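Local coordinates for glycoside Hydrolase (PDB 5T99), which probably hydrolyses beta-galactosidic linkages as a family 2 enzyme of a gut bacterium's agarose pathway, and binds D-galacto-isofagomine in its active-site pocket, at residues F212-F217 against V240-Q245; P533-F538 against S673-S678; W375-V380 against I418-D423. All coordinates share one frame; numbering follows the deposited sequence.

Contact 1: F212-F217 against V240-Q245; sequences FGNGKF and VAAGEQ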
# COMPACT_ATOMS: atom_id res chain seq x y z
N PHE A 212 -11.72 -41.57 -1.75
CA PHE A 212 -13.02 -42.25 -1.88
C PHE A 212 -13.45 -42.93 -0.58
O PHE A 212 -14.38 -43.74 -0.58
CB PHE A 212 -13.03 -43.23 -3.07
CG PHE A 212 -13.00 -42.56 -4.43
CD1 PHE A 212 -14.08 -41.78 -4.86
CD2 PHE A 212 -11.89 -42.69 -5.27
CE1 PHE A 212 -14.06 -41.15 -6.10
CE2 PHE A 212 -11.87 -42.06 -6.51
CZ PHE A 212 -12.95 -41.29 -6.93
N GLY A 213 -12.81 -42.59 0.54
CA GLY A 213 -13.17 -43.13 1.86
C GLY A 213 -13.42 -42.05 2.91
O GLY A 213 -12.74 -41.02 2.93
N ASN A 214 -14.41 -42.30 3.77
CA ASN A 214 -14.65 -41.50 4.97
C ASN A 214 -13.45 -41.60 5.90
O ASN A 214 -12.87 -42.67 6.02
CB ASN A 214 -15.90 -42.00 5.72
CG ASN A 214 -17.20 -41.75 4.95
OD1 ASN A 214 -17.21 -41.23 3.84
ND2 ASN A 214 -18.32 -42.12 5.56
N GLY A 215 -13.09 -40.49 6.55
CA GLY A 215 -11.97 -40.49 7.49
C GLY A 215 -12.17 -39.59 8.70
O GLY A 215 -12.97 -38.65 8.68
N LYS A 216 -11.44 -39.93 9.78
CA LYS A 216 -11.24 -39.06 10.93
C LYS A 216 -9.76 -38.68 10.94
O LYS A 216 -8.90 -39.55 10.93
CB LYS A 216 -11.62 -39.78 12.23
CG LYS A 216 -11.40 -38.94 13.49
CD LYS A 216 -12.47 -39.13 14.57
CE LYS A 216 -12.13 -40.22 15.58
NZ LYS A 216 -11.17 -39.76 16.63
N PHE A 217 -9.47 -37.38 10.95
CA PHE A 217 -8.11 -36.88 10.77
C PHE A 217 -7.69 -36.05 11.96
O PHE A 217 -8.48 -35.27 12.49
CB PHE A 217 -8.01 -36.06 9.49
CG PHE A 217 -8.58 -36.77 8.28
CD1 PHE A 217 -7.92 -37.85 7.72
CD2 PHE A 217 -9.79 -36.37 7.73
CE1 PHE A 217 -8.44 -38.52 6.62
CE2 PHE A 217 -10.32 -37.04 6.62
CZ PHE A 217 -9.64 -38.10 6.07
N VAL A 240 -14.47 -36.11 8.15
CA VAL A 240 -14.89 -35.61 6.85
C VAL A 240 -15.19 -36.81 5.96
O VAL A 240 -14.34 -37.69 5.80
CB VAL A 240 -13.78 -34.76 6.20
CG1 VAL A 240 -14.33 -33.99 5.01
CG2 VAL A 240 -13.15 -33.81 7.22
N ALA A 241 -16.39 -36.84 5.40
CA ALA A 241 -16.77 -37.89 4.45
C ALA A 241 -16.06 -37.72 3.11
O ALA A 241 -15.56 -36.63 2.79
CB ALA A 241 -18.28 -37.90 4.24
N ALA A 242 -16.05 -38.80 2.34
CA ALA A 242 -15.40 -38.83 1.03
C ALA A 242 -16.00 -37.79 0.11
O ALA A 242 -17.22 -37.65 0.05
CB ALA A 242 -15.54 -40.20 0.39
N GLY A 243 -15.13 -37.05 -0.56
CA GLY A 243 -15.53 -35.99 -1.47
C GLY A 243 -15.95 -34.69 -0.82
O GLY A 243 -16.23 -33.72 -1.53
N GLU A 244 -15.99 -34.65 0.52
CA GLU A 244 -16.58 -33.53 1.27
C GLU A 244 -15.50 -32.73 1.98
O GLU A 244 -14.32 -33.09 1.97
CB GLU A 244 -17.61 -34.03 2.31
CG GLU A 244 -18.76 -34.86 1.75
CD GLU A 244 -19.91 -34.03 1.21
OE1 GLU A 244 -19.67 -32.96 0.59
OE2 GLU A 244 -21.07 -34.47 1.40
N GLN A 245 -15.94 -31.63 2.59
CA GLN A 245 -15.10 -30.70 3.34
C GLN A 245 -15.75 -30.50 4.70
O GLN A 245 -16.96 -30.34 4.79
CB GLN A 245 -15.09 -29.39 2.57
CG GLN A 245 -14.10 -28.35 3.04
CD GLN A 245 -14.42 -26.98 2.44
OE1 GLN A 245 -15.39 -26.32 2.84
NE2 GLN A 245 -13.61 -26.55 1.48

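Contact 2: P533-F538 against S673-S678; sequences PPDIEF and SKYRLS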
# COMPACT_ATOMS: atom_id res chain seq x y z
N PRO A 533 -6.70 22.72 2.87
CA PRO A 533 -5.38 22.41 3.42
C PRO A 533 -5.46 21.53 4.66
O PRO A 533 -6.48 21.53 5.33
CB PRO A 533 -4.80 23.79 3.78
CG PRO A 533 -5.72 24.79 3.18
CD PRO A 533 -7.06 24.13 3.08
N PRO A 534 -4.38 20.80 4.99
CA PRO A 534 -4.34 19.96 6.20
C PRO A 534 -4.73 20.67 7.50
O PRO A 534 -5.31 20.04 8.40
CB PRO A 534 -2.88 19.49 6.26
CG PRO A 534 -2.45 19.46 4.84
CD PRO A 534 -3.17 20.61 4.16
N ASP A 535 -4.41 21.96 7.58
CA ASP A 535 -4.69 22.80 8.77
C ASP A 535 -6.19 22.75 9.14
O ASP A 535 -6.54 22.75 10.32
CB ASP A 535 -4.29 24.28 8.54
CG ASP A 535 -2.93 24.45 7.85
OD1 ASP A 535 -2.10 25.29 8.29
OD2 ASP A 535 -2.70 23.77 6.83
N ILE A 536 -7.05 22.72 8.12
CA ILE A 536 -8.50 22.67 8.29
C ILE A 536 -8.94 21.35 8.94
O ILE A 536 -9.78 21.35 9.84
CB ILE A 536 -9.25 22.90 6.94
CG1 ILE A 536 -9.06 24.34 6.44
CG2 ILE A 536 -10.73 22.56 7.03
CD1 ILE A 536 -9.78 25.40 7.27
N GLU A 537 -8.37 20.23 8.49
CA GLU A 537 -8.70 18.93 9.11
C GLU A 537 -8.22 18.89 10.57
O GLU A 537 -8.99 18.49 11.46
CB GLU A 537 -8.13 17.76 8.32
CG GLU A 537 -8.73 16.40 8.71
CD GLU A 537 -10.22 16.28 8.45
OE1 GLU A 537 -10.71 16.81 7.42
OE2 GLU A 537 -10.89 15.62 9.26
N PHE A 538 -6.98 19.31 10.81
CA PHE A 538 -6.42 19.35 12.17
C PHE A 538 -7.34 20.12 13.11
O PHE A 538 -7.64 19.66 14.21
CB PHE A 538 -5.02 19.99 12.23
CG PHE A 538 -3.98 19.30 11.37
CD1 PHE A 538 -4.14 17.98 10.94
CD2 PHE A 538 -2.83 19.98 11.02
CE1 PHE A 538 -3.18 17.37 10.15
CE2 PHE A 538 -1.86 19.38 10.24
CZ PHE A 538 -2.03 18.08 9.80
N SER A 673 -4.32 29.93 10.80
CA SER A 673 -3.81 28.60 11.17
C SER A 673 -2.77 28.63 12.29
O SER A 673 -1.76 29.34 12.21
CB SER A 673 -3.22 27.89 9.95
OG SER A 673 -2.67 26.64 10.31
N LYS A 674 -3.00 27.84 13.33
CA LYS A 674 -2.00 27.65 14.38
C LYS A 674 -0.95 26.59 14.04
O LYS A 674 -0.10 26.30 14.86
CB LYS A 674 -2.66 27.33 15.73
CG LYS A 674 -3.35 25.97 15.87
CD LYS A 674 -3.86 25.82 17.30
CE LYS A 674 -4.78 24.61 17.49
NZ LYS A 674 -5.66 24.77 18.69
N TYR A 675 -1.00 26.03 12.83
CA TYR A 675 -0.16 24.89 12.47
C TYR A 675 1.06 25.26 11.62
O TYR A 675 1.84 24.39 11.26
CB TYR A 675 -1.03 23.84 11.76
CG TYR A 675 -2.24 23.47 12.59
CD1 TYR A 675 -2.12 22.62 13.69
CD2 TYR A 675 -3.50 24.01 12.31
CE1 TYR A 675 -3.22 22.29 14.46
CE2 TYR A 675 -4.61 23.69 13.08
CZ TYR A 675 -4.47 22.84 14.15
OH TYR A 675 -5.58 22.52 14.92
N ARG A 676 1.19 26.55 11.28
CA ARG A 676 2.35 27.08 10.58
C ARG A 676 2.85 28.35 11.28
O ARG A 676 2.05 29.08 11.87
CB ARG A 676 2.00 27.44 9.14
CG ARG A 676 1.08 26.45 8.46
CD ARG A 676 0.90 26.78 7.00
NE ARG A 676 -0.08 25.90 6.38
CZ ARG A 676 -0.19 25.69 5.08
NH1 ARG A 676 0.64 26.27 4.20
NH2 ARG A 676 -1.14 24.87 4.63
N LEU A 677 4.17 28.56 11.24
CA LEU A 677 4.81 29.79 11.71
C LEU A 677 5.31 30.51 10.48
O LEU A 677 5.80 29.86 9.56
CB LEU A 677 5.99 29.47 12.64
CG LEU A 677 5.73 28.69 13.92
CD1 LEU A 677 7.04 28.45 14.65
CD2 LEU A 677 4.75 29.41 14.82
N SER A 678 5.19 31.83 10.45
CA SER A 678 5.47 32.57 9.21
C SER A 678 6.19 33.91 9.41
O SER A 678 5.96 34.63 10.39
CB SER A 678 4.18 32.80 8.42
OG SER A 678 3.18 33.35 9.25

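Contact 3: W375-V380 against I418-D423; sequences WTKAKV and ILEQSD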
# COMPACT_ATOMS: atom_id res chain seq x y z
N TRP A 375 -20.68 0.06 -6.90
CA TRP A 375 -21.51 -1.12 -6.66
C TRP A 375 -22.34 -1.44 -7.89
O TRP A 375 -21.78 -1.96 -8.84
CB TRP A 375 -22.35 -0.96 -5.40
CG TRP A 375 -21.58 -0.83 -4.13
CD1 TRP A 375 -20.28 -1.17 -3.91
CD2 TRP A 375 -22.09 -0.34 -2.89
NE1 TRP A 375 -19.93 -0.92 -2.61
CE2 TRP A 375 -21.02 -0.41 -1.95
CE3 TRP A 375 -23.33 0.14 -2.46
CZ2 TRP A 375 -21.17 0.00 -0.63
CZ3 TRP A 375 -23.48 0.54 -1.15
CH2 TRP A 375 -22.40 0.47 -0.25
N THR A 376 -23.65 -1.15 -7.88
CA THR A 376 -24.51 -1.42 -9.04
C THR A 376 -24.53 -0.25 -10.01
O THR A 376 -24.79 -0.45 -11.19
CB THR A 376 -25.97 -1.76 -8.66
OG1 THR A 376 -26.66 -0.59 -8.18
CG2 THR A 376 -26.01 -2.87 -7.60
N LYS A 377 -24.27 0.97 -9.52
CA LYS A 377 -24.29 2.20 -10.34
C LYS A 377 -22.87 2.57 -10.78
O LYS A 377 -21.96 2.68 -9.96
CB LYS A 377 -24.87 3.37 -9.54
CG LYS A 377 -26.33 3.24 -9.13
CD LYS A 377 -27.29 3.54 -10.27
CE LYS A 377 -28.51 4.36 -9.84
NZ LYS A 377 -29.50 3.53 -9.10
N ALA A 378 -22.71 2.80 -12.09
CA ALA A 378 -21.40 3.06 -12.72
C ALA A 378 -20.84 4.45 -12.44
O ALA A 378 -21.54 5.44 -12.58
CB ALA A 378 -21.53 2.89 -14.23
N LYS A 379 -19.58 4.49 -12.02
CA LYS A 379 -18.76 5.71 -12.07
C LYS A 379 -18.01 5.77 -13.38
O LYS A 379 -17.91 6.85 -13.96
CB LYS A 379 -17.72 5.74 -10.95
CG LYS A 379 -18.27 5.92 -9.55
CD LYS A 379 -17.12 5.89 -8.56
CE LYS A 379 -17.60 6.19 -7.16
NZ LYS A 379 -16.57 5.86 -6.15
N VAL A 380 -17.48 4.63 -13.83
CA VAL A 380 -16.81 4.52 -15.14
C VAL A 380 -17.50 3.42 -15.94
O VAL A 380 -18.09 2.52 -15.37
CB VAL A 380 -15.30 4.24 -15.00
CG1 VAL A 380 -14.61 5.42 -14.33
CG2 VAL A 380 -15.02 2.95 -14.22
N ILE A 418 -19.74 5.59 -3.25
CA ILE A 418 -20.64 4.90 -4.18
C ILE A 418 -21.89 5.72 -4.52
O ILE A 418 -22.40 6.45 -3.68
CB ILE A 418 -21.01 3.47 -3.69
CG1 ILE A 418 -21.95 3.46 -2.46
CG2 ILE A 418 -19.75 2.63 -3.53
CD1 ILE A 418 -21.42 3.96 -1.13
N LEU A 419 -22.35 5.61 -5.77
CA LEU A 419 -23.48 6.44 -6.25
C LEU A 419 -24.82 6.13 -5.55
O LEU A 419 -25.71 7.00 -5.49
CB LEU A 419 -23.62 6.33 -7.77
CG LEU A 419 -22.74 7.30 -8.59
CD1 LEU A 419 -21.32 7.42 -8.05
CD2 LEU A 419 -22.73 6.89 -10.05
N GLU A 420 -24.93 4.92 -4.99
CA GLU A 420 -26.10 4.50 -4.21
C GLU A 420 -26.37 5.39 -2.98
O GLU A 420 -27.48 5.37 -2.46
CB GLU A 420 -25.98 3.02 -3.80
CG GLU A 420 -26.15 2.00 -4.93
CD GLU A 420 -24.92 1.80 -5.83
OE1 GLU A 420 -23.89 2.51 -5.68
OE2 GLU A 420 -24.98 0.92 -6.72
N GLN A 421 -25.39 6.18 -2.54
CA GLN A 421 -25.62 7.22 -1.54
C GLN A 421 -26.83 8.13 -1.86
O GLN A 421 -27.56 8.55 -0.95
CB GLN A 421 -24.39 8.12 -1.39
CG GLN A 421 -23.18 7.49 -0.73
CD GLN A 421 -21.98 8.38 -0.87
OE1 GLN A 421 -21.64 9.14 0.04
NE2 GLN A 421 -21.36 8.35 -2.04
N SER A 422 -27.01 8.46 -3.15
CA SER A 422 -28.15 9.29 -3.57
C SER A 422 -29.44 8.54 -4.02
O SER A 422 -30.42 9.21 -4.29
CB SER A 422 -27.70 10.33 -4.62
OG SER A 422 -27.34 9.72 -5.84
N ASP A 423 -29.43 7.20 -4.12
CA ASP A 423 -30.68 6.41 -4.29
C ASP A 423 -31.40 6.42 -2.95
O ASP A 423 -31.13 5.60 -2.07
CB ASP A 423 -30.43 4.96 -4.78
CG ASP A 423 -31.74 4.15 -5.06
OD1 ASP A 423 -32.88 4.58 -4.74
OD2 ASP A 423 -31.63 3.04 -5.63
O HOH W 1 -21.70 2.75 -7.20

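Contact 1: F212-F217 against V240-Q245
Asn214 reaches across to Ala241 and Ala242 with its amide oxygen. The chain sets off from CB with CG beside the backbone N (chi1 -68°), which carries the amide over to the 240-245 segment. Asn214 CG then lies 3.9 Å from Ala241 CA. Beyond it, OD1 lies against CA and CB of Ala241 and accepts the backbone N-H of Ala242 at 3.1 Å (Ala242 N to Asn214 OD1), a fairly straight bond with the donor tilted 28° from the carbonyl plane. That N-H belongs to a type II turn running from Ala241 to Glu244, closed by Glu244 N to Ala241 O at 3.0 Å, with Gly243 at positive phi.

The turn leads from strand 230-240 to strand 245-255 in what is, as in other family 2 enzymes, probably the immunoglobulin-like domain that precedes the barrel. Strand 230-240 ends here against the start of strand 215-224: Gly215 and Val240 form an antiparallel hydrogen-bonded pair, Val240 N to Gly215 O at 3.0 Å and Gly215 N to Val240 O at 3.2 Å. Asn209 ND2 also donates to Val240 O and to Gly213 O. The ring of Phe217 has Gly215 C over one face, and its CE2 meets Val240 CB at 4.2 Å. At the other end, Ala242 CB rests 3.6 Å from Gly213 N.

Contact 2: P533-F538 against S673-S678
This is a buried seam between the catalytic barrel and the first beta domain after the barrel: Asp535, in the first turn of barrel helix 534-543, meets Ser673, Tyr675 and Arg676, in the bend that leads into strand 677-682. Ser673 opens that bend as an ST turn, its OG accepting from Tyr675 N at 3.1 Å. The same OG donates to Asp535 OD1, though the modelled separation is too short for its exact length to be trusted. Arg676 grips the carboxylate side-on: NE to Asp535 OD1 at 2.8 Å and NH2 to Asp535 OD2 at 2.9 Å, both on the syn side, the second 28° out of the carboxylate plane; carboxylate and guanidinium planes are 32° apart. The Arg676 chain runs straight from CG to NE. Its NH1 and NH2 also donate to the carbonyls of Tyr523 and Asp524, respectively, so the guanidinium is held from several directions and its rotation is fixed.

Alongside, the Tyr675 ring is sandwiched between Phe538 CB and, on the opposite face, CG of its own neighbour Lys674. The Phe538 ring turns its edge to the Tyr675 face in a T-shaped stack, centroids 5.3 Å apart and planes at 71°. Beside the stack, Phe538 CB makes a CH-pi contact over the Tyr675 face, 3.5 Å from Tyr675 CZ.

Contact 3: W375-V380 against I418-D423
Glu420 OE2 takes three hydrogen bonds from the 375-380 loop: from Thr376 N at 2.7 Å, from Thr376 OG1 also at 2.7 Å, and from Lys377 N at 2.9 Å. The hydroxyl uses the anti lone pair, whereas both backbone N-H groups arrive on the syn side, 25° and 33° out of the carboxylate plane. The bend at Glu420 chi2 (79°) folds the carboxylate back toward the loop. The other oxygen, Glu420 OE1, accepts from a water at 2.7 Å; that water also donates to Lys377 O and accepts from Trp375 N and Leu419 N, tying the two backbones together.

Outward from the carboxylate, Ile418 lies over one face of the Trp375 indole, CG1 standing 3.5 Å from the centroid of the six-membered ring in a CH-pi contact while CG2 sits above the pyrrole side. Trp375 NE1 bonds to Ile414 O. Farther along the loop, Leu419 CD1 packs on Lys379 CG, 3.7 Å away; Lys379 NZ is held by Asp373 and Asn416 O. The two loops follow neighbouring parallel barrel strands, 366-370 and 409-416. With three donors on one oxygen and a water on the other, Glu420 is probably ionised, its charge stabilised largely by neutral N-H and O-H groups.

The three contacts are spread across the chain and none touches another. Contact 3 is nearest the sugar site: the side chain of Lys379 is about 6 Å from the bound D-galacto-isofagomine, and its second segment directly follows the pocket residues Asn416 and Glu417. Contact 2 joins another part of the same barrel to the first beta domain that follows it; the side chain of Pro533 is about 13 Å from the ligand, and the centres of contacts 2 and 3 are 34 Å apart. Contact 1 lies out in the domain preceding the barrel, 45 Å from contact 3 and 64 Å from contact 2, centre to centre, on the opposite side of the chain's centre from contact 2.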